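Local structure of ribonuclease T2 (3T0O) at residues 146-149 against 150-154; 115-118 against 119-122; 17-20 against 21-24; 137-140 against 141-145; 65-68 against 69-72. The protein cleaves single-stranded RNA, preferentially between purine and uridine residues, leaving purine-2',3'-cyclophosphate ends and so supplying the fragments that TLR8 senses in innate immunity. One frame throughout, in Å; residues are numbered along the deposited sequence. Where two conformers were deposited one is given.

Contact 1: 146-149 against 150-154; sequences DALA and RVYGV. With NAG (2-acetamido-2-deoxy-beta-D-glucopyranose), chain C.
Leu-148 and Tyr-152, one helical turn apart, lie side by side on the inner face of the helix, with Leu-148 CD2 4.0 Å from Tyr-152 CE2. Both side chains leave anti to their own carbonyl carbon (chi1 -59° and -67°), which sends them the same way, and an aliphatic branch beside a ring suits a helix face turned mostly inward. Beneath them the backbone bond from Tyr-152 N to Leu-148 O, 2.8 Å long, fixes the spacing.

The helix stops at Gly-153, whose positive phi (75°) is readily taken up by a residue without a side chain; its N makes a last, weak bond to Ala-149 O. After the turn Val-154 O comes back over Ala-149, whose CA makes a CH...O contact of 3.3 Å with it, probably helped by the small alanine side chain. Gly-153 O accepts a bond from N2 of the N-acetylglucosamine, 2.8 Å away, while Val-154 CG1 touches the acetyl methyl C8; this sugar belongs to the glycan on Asn-188. Leu-148 and Tyr-152 pack on helix 123-129 and strand 171-180, and Tyr-152 OH bonds Leu-121 O at the end of helix 107-121.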
loop_
_atom_site.group_PDB
_atom_site.type_symbol
_atom_site.label_atom_id
_atom_site.label_comp_id
_atom_site.label_asym_id
_atom_site.label_seq_id
_atom_site.Cartn_x
_atom_site.Cartn_y
_atom_site.Cartn_z
ATOM N N ASP A 146 14.675 5.911 -8.516
ATOM C CA ASP A 146 14.875 6.727 -9.700
ATOM C C ASP A 146 13.927 6.283 -10.784
ATOM O O ASP A 146 13.362 7.124 -11.491
ATOM C CB ASP A 146 16.319 6.680 -10.158
ATOM C CG ASP A 146 17.244 7.342 -9.180
ATOM O OD1 ASP A 146 16.785 8.137 -8.318
ATOM O OD2 ASP A 146 18.441 7.067 -9.260
ATOM N N ALA A 147 13.710 5.004 -10.905
ATOM C CA ALA A 147 12.818 4.527 -11.962
ATOM C C ALA A 147 11.353 4.889 -11.649
ATOM O O ALA A 147 10.648 5.319 -12.571
ATOM C CB ALA A 147 13.044 3.070 -12.189
ATOM N N LEU A 148 10.902 4.734 -10.402
ATOM C CA LEU A 148 9.573 5.193 -10.064
ATOM C C LEU A 148 9.406 6.695 -10.177
ATOM O O LEU A 148 8.368 7.194 -10.619
ATOM C CB LEU A 148 9.154 4.676 -8.700
ATOM C CG LEU A 148 9.203 3.163 -8.769
ATOM C CD1 LEU A 148 8.810 2.741 -7.372
ATOM C CD2 LEU A 148 8.261 2.463 -9.807
ATOM N N ALA A 149 10.434 7.468 -9.858
ATOM C CA ALA A 149 10.325 8.888 -10.083
ATOM C C ALA A 149 10.172 9.257 -11.525
ATOM O O ALA A 149 9.441 10.199 -11.854
ATOM C CB ALA A 149 11.537 9.569 -9.436
ATOM N N ARG A 150 10.844 8.544 -12.409
ATOM C CA ARG A 150 10.699 8.852 -13.857
ATOM C C ARG A 150 9.297 8.502 -14.312
ATOM O O ARG A 150 8.655 9.284 -15.008
ATOM C CB ARG A 150 11.736 8.093 -14.655
ATOM C CG ARG A 150 11.494 8.060 -16.159
ATOM C CD ARG A 150 12.183 9.106 -16.873
ATOM N NE ARG A 150 11.825 9.014 -18.268
ATOM C CZ ARG A 150 12.652 9.275 -19.283
ATOM N NH1 ARG A 150 13.926 9.617 -19.062
ATOM N NH2 ARG A 150 12.200 9.159 -20.534
ATOM N N VAL A 151 8.819 7.340 -13.935
ATOM C CA VAL A 151 7.482 6.906 -14.429
ATOM C C VAL A 151 6.359 7.725 -13.848
ATOM O O VAL A 151 5.506 8.214 -14.587
ATOM C CB VAL A 151 7.259 5.434 -14.125
ATOM C CG1 VAL A 151 5.777 5.025 -14.406
ATOM C CG2 VAL A 151 8.225 4.593 -14.997
ATOM N N TYR A 152 6.382 7.935 -12.523
ATOM C CA TYR A 152 5.284 8.685 -11.921
ATOM C C TYR A 152 5.463 10.185 -11.852
ATOM O O TYR A 152 4.502 10.908 -11.572
ATOM C CB TYR A 152 5.045 8.161 -10.497
ATOM C CG TYR A 152 4.524 6.763 -10.512
ATOM C CD1 TYR A 152 3.361 6.454 -11.173
ATOM C CD2 TYR A 152 5.204 5.755 -9.918
ATOM C CE1 TYR A 152 2.872 5.115 -11.181
ATOM C CE2 TYR A 152 4.728 4.425 -9.908
ATOM C CZ TYR A 152 3.589 4.131 -10.556
ATOM O OH TYR A 152 3.128 2.848 -10.510
ATOM N N GLY A 153 6.670 10.657 -12.116
ATOM C CA GLY A 153 6.887 12.102 -12.124
ATOM C C GLY A 153 6.925 12.726 -10.743
ATOM O O GLY A 153 6.964 13.970 -10.650
ATOM N N VAL A 154 6.982 11.894 -9.714
ATOM C CA VAL A 154 7.024 12.324 -8.353
ATOM C C VAL A 154 7.904 11.352 -7.598
ATOM O O VAL A 154 8.085 10.227 -8.026
ATOM C CB VAL A 154 5.615 12.342 -7.693
ATOM C CG1 VAL A 154 4.698 13.365 -8.344
ATOM C CG2 VAL A 154 4.949 10.945 -7.719
HETATM C C1 NAG C . 8.428 16.358 -7.627
HETATM C C2 NAG C . 8.052 16.979 -8.972
HETATM C C3 NAG C . 9.145 16.739 -10.046
HETATM C C4 NAG C . 10.560 16.964 -9.514
HETATM C C5 NAG C . 10.707 16.130 -8.246
HETATM C C6 NAG C . 12.102 16.060 -7.643
HETATM C C7 NAG C . 5.635 17.175 -9.243
HETATM C C8 NAG C . 4.346 16.631 -9.779
HETATM N N2 NAG C . 6.764 16.494 -9.441
HETATM O O3 NAG C . 8.914 17.540 -11.184
HETATM O O4 NAG C . 11.553 16.661 -10.478
HETATM O O5 NAG C . 9.778 16.663 -7.311
HETATM O O6 NAG C . 12.493 17.350 -7.247
HETATM O O7 NAG C . 5.645 18.262 -8.643
#

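Contact 2: 115-118 against 119-122; sequences LELY and RELD
The last turns of helix 107-121 carry a surface row of charged residues, in which the Arg-119 side chain folds back over the preceding turn. Its guanidinium lies flat on the backbone, with Glu-116 CA 3.6 Å above the plane and over its centre, and NH1 comes within 3.8 Å of Leu-115 CB. The bend at chi3 (-52°) turns the group back this way, and the long, partly aliphatic arginine can cover the helix while keeping its charge at the surface. In the conformer given, NH1 forms a salt bridge with Glu-68 OE2 on helix 66-72.

Glu-116 and Glu-120 run side by side, Glu-120 OE2 meeting Glu-116 CG at 3.4 Å. Their OE2 atoms are 4.1 Å apart, a proximity of like charges that Arg-113, paired with Glu-116 OE1, probably eases. On the inner side, Leu-121 CG sits tightly against Leu-117 O, at 3.1 Å.

Asp-122 N still bonds Tyr-118 O at 3.0 Å, but its positive phi (40°) ends the helix. Its side chain then caps a backbone N in the first turn of helix 123-129, and OD2 bonds Ser-125 OG: a helix-to-helix junction in which one aspartate closes the first helix and N-caps the next.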
loop_
_atom_site.group_PDB
_atom_site.type_symbol
_atom_site.label_atom_id
_atom_site.label_comp_id
_atom_site.label_asym_id
_atom_site.label_seq_id
_atom_site.Cartn_x
_atom_site.Cartn_y
_atom_site.Cartn_z
ATOM N N LEU A 115 -9.181 1.372 -4.814
ATOM C CA LEU A 115 -8.923 0.316 -5.797
ATOM C C LEU A 115 -8.670 0.891 -7.168
ATOM O O LEU A 115 -7.830 0.353 -7.905
ATOM C CB LEU A 115 -10.142 -0.602 -5.877
ATOM C CG LEU A 115 -10.359 -1.422 -4.618
ATOM C CD1 LEU A 115 -11.772 -2.013 -4.622
ATOM C CD2 LEU A 115 -9.378 -2.559 -4.525
ATOM N N GLU A 116 -9.395 1.937 -7.543
ATOM C CA GLU A 116 -9.169 2.542 -8.866
ATOM C C GLU A 116 -7.799 3.080 -8.967
ATOM O O GLU A 116 -7.125 2.861 -9.969
ATOM C CB GLU A 116 -10.173 3.657 -9.059
ATOM C CG GLU A 116 -10.198 4.270 -10.393
ATOM C CD GLU A 116 -11.403 5.201 -10.494
ATOM O OE1 GLU A 116 -11.624 6.022 -9.570
ATOM O OE2 GLU A 116 -12.159 5.097 -11.485
ATOM N N LEU A 117 -7.353 3.775 -7.935
ATOM C CA LEU A 117 -6.005 4.362 -7.948
ATOM C C LEU A 117 -4.960 3.274 -8.039
ATOM O O LEU A 117 -3.954 3.413 -8.746
ATOM C CB LEU A 117 -5.801 5.129 -6.615
ATOM C CG LEU A 117 -6.597 6.416 -6.669
ATOM C CD1 LEU A 117 -6.530 6.999 -5.272
ATOM C CD2 LEU A 117 -5.883 7.399 -7.648
ATOM N N TYR A 118 -5.188 2.157 -7.328
ATOM C CA TYR A 118 -4.214 1.062 -7.418
ATOM C C TYR A 118 -4.112 0.565 -8.890
ATOM O O TYR A 118 -3.007 0.329 -9.357
ATOM C CB TYR A 118 -4.816 -0.084 -6.586
ATOM C CG TYR A 118 -4.027 -1.393 -6.658
ATOM C CD1 TYR A 118 -2.814 -1.508 -6.016
ATOM C CD2 TYR A 118 -4.539 -2.457 -7.359
ATOM C CE1 TYR A 118 -2.130 -2.756 -6.073
ATOM C CE2 TYR A 118 -3.886 -3.698 -7.432
ATOM C CZ TYR A 118 -2.689 -3.814 -6.761
ATOM O OH TYR A 118 -2.074 -5.062 -6.868
ATOM N N ARG A 119 -5.235 0.440 -9.578
ATOM C CA ARG A 119 -5.266 -0.012 -10.978
ATOM C C ARG A 119 -4.581 0.971 -11.912
ATOM O O ARG A 119 -3.926 0.573 -12.892
ATOM C CB ARG A 119 -6.743 -0.214 -11.431
ATOM C CG ARG A 119 -7.461 -1.322 -10.631
ATOM C CD ARG A 119 -8.855 -1.724 -11.182
ATOM N NE ARG A 119 -9.763 -0.597 -11.387
ATOM C CZ ARG A 119 -10.790 -0.259 -10.607
ATOM N NH1 ARG A 119 -11.083 -0.919 -9.498
ATOM N NH2 ARG A 119 -11.536 0.781 -10.951
ATOM N N GLU A 120 -4.838 2.267 -11.670
ATOM C CA GLU A 120 -4.335 3.313 -12.538
ATOM C C GLU A 120 -2.841 3.457 -12.299
ATOM O O GLU A 120 -2.053 3.667 -13.252
ATOM C CB GLU A 120 -5.061 4.630 -12.256
ATOM C CG GLU A 120 -6.500 4.569 -12.737
ATOM C CD GLU A 120 -7.274 5.813 -12.419
ATOM O OE1 GLU A 120 -6.754 6.746 -11.766
ATOM O OE2 GLU A 120 -8.418 5.841 -12.872
ATOM N N LEU A 121 -2.403 3.338 -11.054
ATOM C CA LEU A 121 -0.991 3.463 -10.862
ATOM C C LEU A 121 -0.220 2.263 -11.419
ATOM O O LEU A 121 0.887 2.370 -12.007
ATOM C CB LEU A 121 -0.700 3.558 -9.369
ATOM C CG LEU A 121 -1.245 4.896 -8.871
ATOM C CD1 LEU A 121 -1.202 4.826 -7.322
ATOM C CD2 LEU A 121 -0.418 6.125 -9.371
ATOM N N ASP A 122 -0.852 1.066 -11.280
ATOM C CA ASP A 122 -0.219 -0.173 -11.737
ATOM C C ASP A 122 1.263 -0.303 -11.470
ATOM O O ASP A 122 2.069 -0.512 -12.381
ATOM C CB ASP A 122 -0.588 -0.490 -13.168
ATOM C CG ASP A 122 -0.403 -2.013 -13.474
ATOM O OD1 ASP A 122 0.038 -2.761 -12.561
ATOM O OD2 ASP A 122 -0.738 -2.340 -14.626
#

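Contact 3: 17-20 against 21-24; sequences QHWP and ETVC
His-18, at the end of strand 12-18, turns its ring beneath Val-23, whose CG2 sits over one face, 4.1 Å from the ring centroid and 23° off the normal: a CH-pi contact displaced toward ND1. The histidine CG stands between its backbone N and carbonyl carbon (chi1 57°), the orientation that brings the ring under the methyl. Val-23 places CG2 likewise between its own N and carbonyl carbon, and a branched, apolar residue fits here because CG1 can reach His-18 CB as well. The His-18 ring also stacks on that of His-41, a predicted active-site residue, so Val-23 backs a histidine that itself lies against the probable catalytic centre.

Trp-19 follows at the N-cap position, where the strand gives way to the short helix 20-23. Its carbonyl accepts a straight bond from Val-23 N at 3.1 Å, lying in the carbonyl plane, and a weak one from Thr-22 N. With CG anti to the backbone N (chi1 -178°) the indole swings beside the helix start, where Thr-22 OG1 meets its edge in plane, 3.3 Å from Trp-19 CD1, while Glu-21 CB lies 3.7 Å from Trp-19 NE1. The polar ends are engaged elsewhere, Trp-19 NE1 by Pro-225 O and Thr-22 OG1 by Ile-172 O.

Pro-20 suits the first turn of a helix, where no N-H is required and its ring restricts phi to a helical value. Its carbonyl receives Cys-24 N at 2.8 Å, and Cys-24 SG, which forms the disulfide with Cys-31, lies 3.1 Å from the same Pro-20 O and packs beside Pro-20 CB.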
loop_
_atom_site.group_PDB
_atom_site.type_symbol
_atom_site.label_atom_id
_atom_site.label_comp_id
_atom_site.label_asym_id
_atom_site.label_seq_id
_atom_site.Cartn_x
_atom_site.Cartn_y
_atom_site.Cartn_z
ATOM N N GLN A 17 1.431 0.918 -0.821
ATOM C CA GLN A 17 1.355 -0.427 -1.364
ATOM C C GLN A 17 2.535 -1.203 -0.758
ATOM O O GLN A 17 3.565 -0.623 -0.468
ATOM C CB GLN A 17 1.514 -0.369 -2.874
ATOM C CG GLN A 17 0.313 0.317 -3.519
ATOM C CD GLN A 17 0.465 0.487 -4.998
ATOM O OE1 GLN A 17 0.927 1.558 -5.488
ATOM N NE2 GLN A 17 0.192 -0.529 -5.711
ATOM N N HIS A 18 2.323 -2.484 -0.550
ATOM C CA HIS A 18 3.358 -3.291 0.117
ATOM C C HIS A 18 3.568 -4.620 -0.558
ATOM O O HIS A 18 2.757 -5.054 -1.339
ATOM C CB HIS A 18 3.141 -3.367 1.636
ATOM C CG HIS A 18 1.786 -3.906 2.037
ATOM N ND1 HIS A 18 1.365 -3.787 3.347
ATOM C CD2 HIS A 18 0.780 -4.476 1.340
ATOM C CE1 HIS A 18 0.177 -4.365 3.448
ATOM N NE2 HIS A 18 -0.235 -4.716 2.240
ATOM N N TRP A 19 4.724 -5.217 -0.256
ATOM C CA TRP A 19 5.172 -6.432 -0.891
ATOM C C TRP A 19 4.934 -7.554 0.074
ATOM O O TRP A 19 5.590 -7.643 1.087
ATOM C CB TRP A 19 6.652 -6.263 -1.217
ATOM C CG TRP A 19 7.210 -7.451 -1.922
ATOM C CD1 TRP A 19 8.240 -8.308 -1.482
ATOM C CD2 TRP A 19 6.815 -7.946 -3.209
ATOM N NE1 TRP A 19 8.475 -9.271 -2.445
ATOM C CE2 TRP A 19 7.616 -9.087 -3.492
ATOM C CE3 TRP A 19 5.882 -7.519 -4.158
ATOM C CZ2 TRP A 19 7.499 -9.817 -4.686
ATOM C CZ3 TRP A 19 5.747 -8.255 -5.332
ATOM C CH2 TRP A 19 6.514 -9.407 -5.574
ATOM N N PRO A 20 3.962 -8.408 -0.218
ATOM C CA PRO A 20 3.577 -9.429 0.757
ATOM C C PRO A 20 4.692 -10.301 1.255
ATOM O O PRO A 20 4.800 -10.570 2.436
ATOM C CB PRO A 20 2.566 -10.286 -0.034
ATOM C CG PRO A 20 1.786 -9.241 -0.836
ATOM C CD PRO A 20 3.003 -8.328 -1.332
ATOM N N GLU A 21 5.589 -10.734 0.418
ATOM C CA GLU A 21 6.638 -11.611 0.954
ATOM C C GLU A 21 7.501 -10.931 2.004
ATOM O O GLU A 21 7.990 -11.617 2.932
ATOM C CB GLU A 21 7.492 -12.065 -0.220
ATOM C CG GLU A 21 8.755 -12.904 0.165
ATOM C CD GLU A 21 8.442 -14.146 0.966
ATOM O OE1 GLU A 21 7.380 -14.705 0.732
ATOM O OE2 GLU A 21 9.326 -14.606 1.765
ATOM N N THR A 22 7.644 -9.617 1.851
ATOM C CA THR A 22 8.338 -8.916 2.929
ATOM C C THR A 22 7.527 -8.683 4.171
ATOM O O THR A 22 8.030 -8.933 5.302
ATOM C CB THR A 22 8.828 -7.592 2.436
ATOM O OG1 THR A 22 9.736 -7.842 1.367
ATOM C CG2 THR A 22 9.573 -6.789 3.520
ATOM N N VAL A 23 6.307 -8.216 4.020
ATOM C CA VAL A 23 5.547 -7.797 5.175
ATOM C C VAL A 23 4.794 -8.903 5.911
ATOM O O VAL A 23 4.391 -8.699 7.088
ATOM C CB VAL A 23 4.639 -6.588 4.880
ATOM C CG1 VAL A 23 5.471 -5.342 4.382
ATOM C CG2 VAL A 23 3.506 -6.949 3.898
ATOM N N CYS A 24 4.534 -9.993 5.212
ATOM C CA CYS A 24 3.850 -11.112 5.860
ATOM C C CYS A 24 4.568 -11.492 7.139
ATOM O O CYS A 24 5.808 -11.574 7.212
ATOM C CB CYS A 24 3.885 -12.293 4.884
ATOM S SG CYS A 24 2.544 -12.214 3.687
#

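Contact 4: 137-140 against 141-145; sequences NYYQ and VADFK
Gln-140 and Asp-143 are tied by two reciprocal bonds where the extended chain of strand 139-140 turns into helix 141-152. The backbone N of Asp-143 reaches Gln-140 O at 2.9 Å, approaching from well above the carbonyl plane. In return Gln-140 N donates to Asp-143 OD2, 2.8 Å away and nearly straight, although it meets the carboxylate 56° out of its plane. Aspartate suits this place because its short chain, with CG anti to its carbonyl carbon (chi1 -65°), brings an acceptor back to the N-H of Gln-140, just where strand passes into helix. The helix dipole would probably help to stabilise the negative charge there.

The same OD2 lies in the plane of the Tyr-139 ring at its edge, 3.7 Å from Tyr-139 CD1, with carboxylate and ring almost perpendicular. Phe-144, the next residue, points its edge at the face of Tyr-139 in a T-shaped pair, centroids 5.7 Å apart and planes at 74°. Its CE2 touches Tyr-139 CB at 3.8 Å.

The backbone of Tyr-139 hydrogen-bonds to that of Val-222 in strand 221-222, its partner in a small antiparallel sheet, and its OH to Lys-133 O, while Phe-144 meets Tyr-224 edge-to-face and packs on Ile-158 of strand 157-161.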
loop_
_atom_site.group_PDB
_atom_site.type_symbol
_atom_site.label_atom_id
_atom_site.label_comp_id
_atom_site.label_asym_id
_atom_site.label_seq_id
_atom_site.Cartn_x
_atom_site.Cartn_y
_atom_site.Cartn_z
ATOM N N ASN A 137 19.253 -11.702 -6.527
ATOM C CA ASN A 137 20.273 -10.690 -6.647
ATOM C C ASN A 137 19.737 -9.407 -6.054
ATOM O O ASN A 137 18.593 -8.999 -6.367
ATOM C CB ASN A 137 20.627 -10.452 -8.107
ATOM C CG ASN A 137 21.958 -9.683 -8.244
ATOM O OD1 ASN A 137 22.995 -10.067 -7.696
ATOM N ND2 ASN A 137 21.902 -8.574 -8.955
ATOM N N TYR A 138 20.555 -8.756 -5.230
ATOM C CA TYR A 138 20.120 -7.462 -4.709
ATOM C C TYR A 138 19.995 -6.372 -5.780
ATOM O O TYR A 138 20.729 -6.389 -6.734
ATOM C CB TYR A 138 21.089 -6.972 -3.671
ATOM C CG TYR A 138 21.272 -7.881 -2.516
ATOM C CD1 TYR A 138 20.261 -8.818 -2.113
ATOM C CD2 TYR A 138 22.463 -7.806 -1.809
ATOM C CE1 TYR A 138 20.467 -9.654 -1.023
ATOM C CE2 TYR A 138 22.652 -8.612 -0.694
ATOM C CZ TYR A 138 21.658 -9.519 -0.323
ATOM O OH TYR A 138 21.977 -10.281 0.784
ATOM N N TYR A 139 19.117 -5.402 -5.537
ATOM C CA TYR A 139 19.014 -4.191 -6.293
ATOM C C TYR A 139 19.664 -3.108 -5.490
ATOM O O TYR A 139 20.086 -3.326 -4.330
ATOM C CB TYR A 139 17.542 -3.803 -6.471
ATOM C CG TYR A 139 16.868 -4.728 -7.461
ATOM C CD1 TYR A 139 16.937 -4.466 -8.814
ATOM C CD2 TYR A 139 16.231 -5.889 -7.034
ATOM C CE1 TYR A 139 16.398 -5.295 -9.735
ATOM C CE2 TYR A 139 15.644 -6.737 -7.978
ATOM C CZ TYR A 139 15.717 -6.411 -9.293
ATOM O OH TYR A 139 15.197 -7.273 -10.201
ATOM N N GLN A 140 19.759 -1.924 -6.083
ATOM C CA GLN A 140 20.012 -0.746 -5.247
ATOM C C GLN A 140 18.721 -0.017 -4.984
ATOM O O GLN A 140 17.810 -0.051 -5.779
ATOM C CB GLN A 140 20.936 0.214 -5.962
ATOM C CG GLN A 140 22.294 -0.401 -6.287
ATOM C CD GLN A 140 23.093 -0.571 -5.029
ATOM O OE1 GLN A 140 23.309 0.394 -4.269
ATOM N NE2 GLN A 140 23.562 -1.779 -4.812
ATOM N N VAL A 141 18.588 0.606 -3.813
ATOM C CA VAL A 141 17.407 1.390 -3.563
ATOM C C VAL A 141 17.203 2.422 -4.662
ATOM O O VAL A 141 16.044 2.627 -5.011
ATOM C CB VAL A 141 17.442 2.047 -2.192
ATOM C CG1 VAL A 141 16.282 3.049 -2.053
ATOM C CG2 VAL A 141 17.372 0.893 -1.142
ATOM N N ALA A 142 18.284 2.989 -5.213
ATOM C CA ALA A 142 18.126 3.989 -6.303
ATOM C C ALA A 142 17.489 3.388 -7.530
ATOM O O ALA A 142 16.841 4.105 -8.302
ATOM C CB ALA A 142 19.498 4.579 -6.665
ATOM N N ASP A 143 17.600 2.076 -7.694
ATOM C CA ASP A 143 16.926 1.477 -8.871
ATOM C C ASP A 143 15.435 1.708 -8.784
ATOM O O ASP A 143 14.784 2.106 -9.793
ATOM C CB ASP A 143 17.188 -0.031 -8.942
ATOM C CG ASP A 143 18.636 -0.350 -9.177
ATOM O OD1 ASP A 143 19.394 0.482 -9.795
ATOM O OD2 ASP A 143 19.042 -1.462 -8.761
ATOM N N PHE A 144 14.871 1.493 -7.603
ATOM C CA PHE A 144 13.477 1.699 -7.402
ATOM C C PHE A 144 13.167 3.189 -7.401
ATOM O O PHE A 144 12.283 3.629 -8.056
ATOM C CB PHE A 144 13.068 1.149 -6.063
ATOM C CG PHE A 144 12.993 -0.309 -6.042
ATOM C CD1 PHE A 144 11.773 -0.956 -6.243
ATOM C CD2 PHE A 144 14.147 -1.073 -5.719
ATOM C CE1 PHE A 144 11.744 -2.315 -6.190
ATOM C CE2 PHE A 144 14.095 -2.448 -5.647
ATOM C CZ PHE A 144 12.866 -3.069 -5.905
ATOM N N LYS A 145 13.921 3.965 -6.616
ATOM C CA LYS A 145 13.537 5.357 -6.475
ATOM C C LYS A 145 13.615 6.108 -7.777
ATOM O O LYS A 145 12.671 6.852 -8.154
ATOM C CB LYS A 145 14.381 6.006 -5.374
ATOM C CG LYS A 145 13.633 7.150 -4.785
ATOM C CD LYS A 145 14.360 7.714 -3.580
ATOM C CE LYS A 145 14.075 6.859 -2.351
ATOM N NZ LYS A 145 14.750 7.391 -1.119
#

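Contact 5: 65-68 against 69-72; sequences LLPE and MRAY
Hydrophobic packing in this short helix centres on Met-69, whose CG lies 4.0 Å from Leu-65 CB and 4.3 Å from Leu-66 CD2. In the conformer given, the unbranched thioether chain is bent at both chi2 and chi3, a flexibility that helps methionine fit a buried position among larger groups. Its CG also lies close to Leu-65 O, the carbonyl that accepts the bond from Met-69 N.

Among the charged groups, the Arg-70 guanidinium folds back over the first turn, with Leu-66 O 3.8 Å from its plane and over its centre; the same carbonyl accepts the 2.8 Å bond from Arg-70 N. The bend at chi3 (-56°) carries the group back, where NH2 packs 3.6 Å from Pro-67 CG and NH1 lies against Leu-66 CB. Proline fits in the first turn of a helix, where its missing N-H costs no i to i+4 bond, and its ring gives the arginine an apolar surface. Glu-68 OE2 approaches Tyr-72 at the edge of the ring, in its plane, 3.8 Å from Tyr-72 CE2; carboxylate and ring planes are 79° apart. Its salt-bridge partner Arg-119, on helix 107-121, probably helps to keep the carboxylate beside the ring.

Backbone bonds of the i to i+4 kind run through the segment, ending with Tyr-72 N to Glu-68 O at 2.8 Å.

Leu-65 and Met-69 face Phe-111 on helix 107-121, Leu-66 and Arg-70 touch Trp-87 on helix 84-98, and the backbone of Tyr-72 hydrogen-bonds to that of Ile-40 in strand 39-45.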
loop_
_atom_site.group_PDB
_atom_site.type_symbol
_atom_site.label_atom_id
_atom_site.label_comp_id
_atom_site.label_asym_id
_atom_site.label_seq_id
_atom_site.Cartn_x
_atom_site.Cartn_y
_atom_site.Cartn_z
ATOM N N LEU A 65 -17.400 -4.607 -3.921
ATOM C CA LEU A 65 -15.995 -4.458 -4.182
ATOM C C LEU A 65 -15.192 -5.635 -3.660
ATOM O O LEU A 65 -14.003 -5.698 -3.905
ATOM C CB LEU A 65 -15.486 -3.201 -3.455
ATOM C CG LEU A 65 -16.133 -1.870 -3.843
ATOM C CD1 LEU A 65 -15.510 -0.810 -2.954
ATOM C CD2 LEU A 65 -15.838 -1.501 -5.310
ATOM N N LEU A 66 -15.863 -6.591 -3.013
ATOM C CA LEU A 66 -15.125 -7.616 -2.260
ATOM C C LEU A 66 -14.203 -8.486 -3.131
ATOM O O LEU A 66 -13.097 -8.756 -2.757
ATOM C CB LEU A 66 -16.014 -8.412 -1.304
ATOM C CG LEU A 66 -16.578 -7.484 -0.208
ATOM C CD1 LEU A 66 -17.571 -8.276 0.634
ATOM C CD2 LEU A 66 -15.493 -6.755 0.607
ATOM N N PRO A 67 -14.604 -8.860 -4.349
ATOM C CA PRO A 67 -13.647 -9.626 -5.068
ATOM C C PRO A 67 -12.363 -8.874 -5.351
ATOM O O PRO A 67 -11.311 -9.461 -5.241
ATOM C CB PRO A 67 -14.399 -9.992 -6.365
ATOM C CG PRO A 67 -15.834 -10.063 -5.890
ATOM C CD PRO A 67 -15.957 -8.942 -4.924
ATOM N N GLU A 68 -12.443 -7.611 -5.729
ATOM C CA GLU A 68 -11.261 -6.807 -5.934
ATOM C C GLU A 68 -10.510 -6.570 -4.638
ATOM O O GLU A 68 -9.258 -6.568 -4.618
ATOM C CB GLU A 68 -11.593 -5.472 -6.531
ATOM C CG GLU A 68 -11.857 -5.537 -8.029
ATOM C CD GLU A 68 -12.052 -4.129 -8.561
ATOM O OE1 GLU A 68 -13.218 -3.789 -8.840
ATOM O OE2 GLU A 68 -11.049 -3.371 -8.625
ATOM N N MET A 69 -11.236 -6.327 -3.554
ATOM C CA MET A 69 -10.553 -6.147 -2.251
ATOM C C MET A 69 -9.804 -7.410 -1.839
ATOM O O MET A 69 -8.701 -7.311 -1.282
ATOM C CB MET A 69 -11.496 -5.766 -1.099
ATOM C CG MET A 69 -12.368 -4.628 -1.372
ATOM S SD MET A 69 -11.466 -3.155 -0.919
ATOM C CE MET A 69 -11.267 -3.384 0.824
ATOM N N ARG A 70 -10.386 -8.615 -2.052
ATOM C CA ARG A 70 -9.621 -9.809 -1.728
ATOM C C ARG A 70 -8.377 -9.952 -2.563
ATOM O O ARG A 70 -7.345 -10.446 -2.060
ATOM C CB ARG A 70 -10.495 -11.081 -1.851
ATOM C CG ARG A 70 -11.626 -11.057 -0.784
ATOM C CD ARG A 70 -12.504 -12.337 -0.844
ATOM N NE ARG A 70 -13.070 -12.555 -2.153
ATOM C CZ ARG A 70 -14.362 -12.423 -2.445
ATOM N NH1 ARG A 70 -15.235 -12.037 -1.516
ATOM N NH2 ARG A 70 -14.759 -12.651 -3.687
ATOM N N ALA A 71 -8.474 -9.594 -3.864
ATOM C CA ALA A 71 -7.320 -9.790 -4.761
ATOM C C ALA A 71 -6.236 -8.738 -4.550
ATOM O O ALA A 71 -5.060 -9.064 -4.558
ATOM C CB ALA A 71 -7.755 -9.693 -6.184
ATOM N N TYR A 72 -6.671 -7.509 -4.309
ATOM C CA TYR A 72 -5.701 -6.413 -4.353
ATOM C C TYR A 72 -5.502 -5.823 -2.997
ATOM O O TYR A 72 -4.540 -5.032 -2.820
ATOM C CB TYR A 72 -6.280 -5.282 -5.282
ATOM C CG TYR A 72 -6.512 -5.677 -6.712
ATOM C CD1 TYR A 72 -5.749 -6.634 -7.300
ATOM C CD2 TYR A 72 -7.548 -5.087 -7.403
ATOM C CE1 TYR A 72 -6.013 -7.027 -8.662
ATOM C CE2 TYR A 72 -7.840 -5.469 -8.717
ATOM C CZ TYR A 72 -7.055 -6.430 -9.310
ATOM O OH TYR A 72 -7.314 -6.775 -10.655
#

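Along the chain the order is contact 3, contact 5, contact 2, contact 4 and contact 1. Contacts 4 and 1 occupy the start and end of helix 141-152, their centres 13 Å apart. Contact 2 is the hub: Arg-119 NH1 bridges to Glu-68 OE2 of contact 5 at 2.6 Å, Tyr-118 meets Gln-17 of contact 3, and Leu-121 O probably bonds Tyr-152 OH of contact 1. Contacts 4 and 5 lie on opposite sides of the chain's centre, with centres about 30 Å apart. Contact 3 leaves the central antiparallel sheet beside the predicted active site; contacts 1, 2 and 5 lie on helices around it, and contact 4 joins the small two-stranded sheet to helix 141-152.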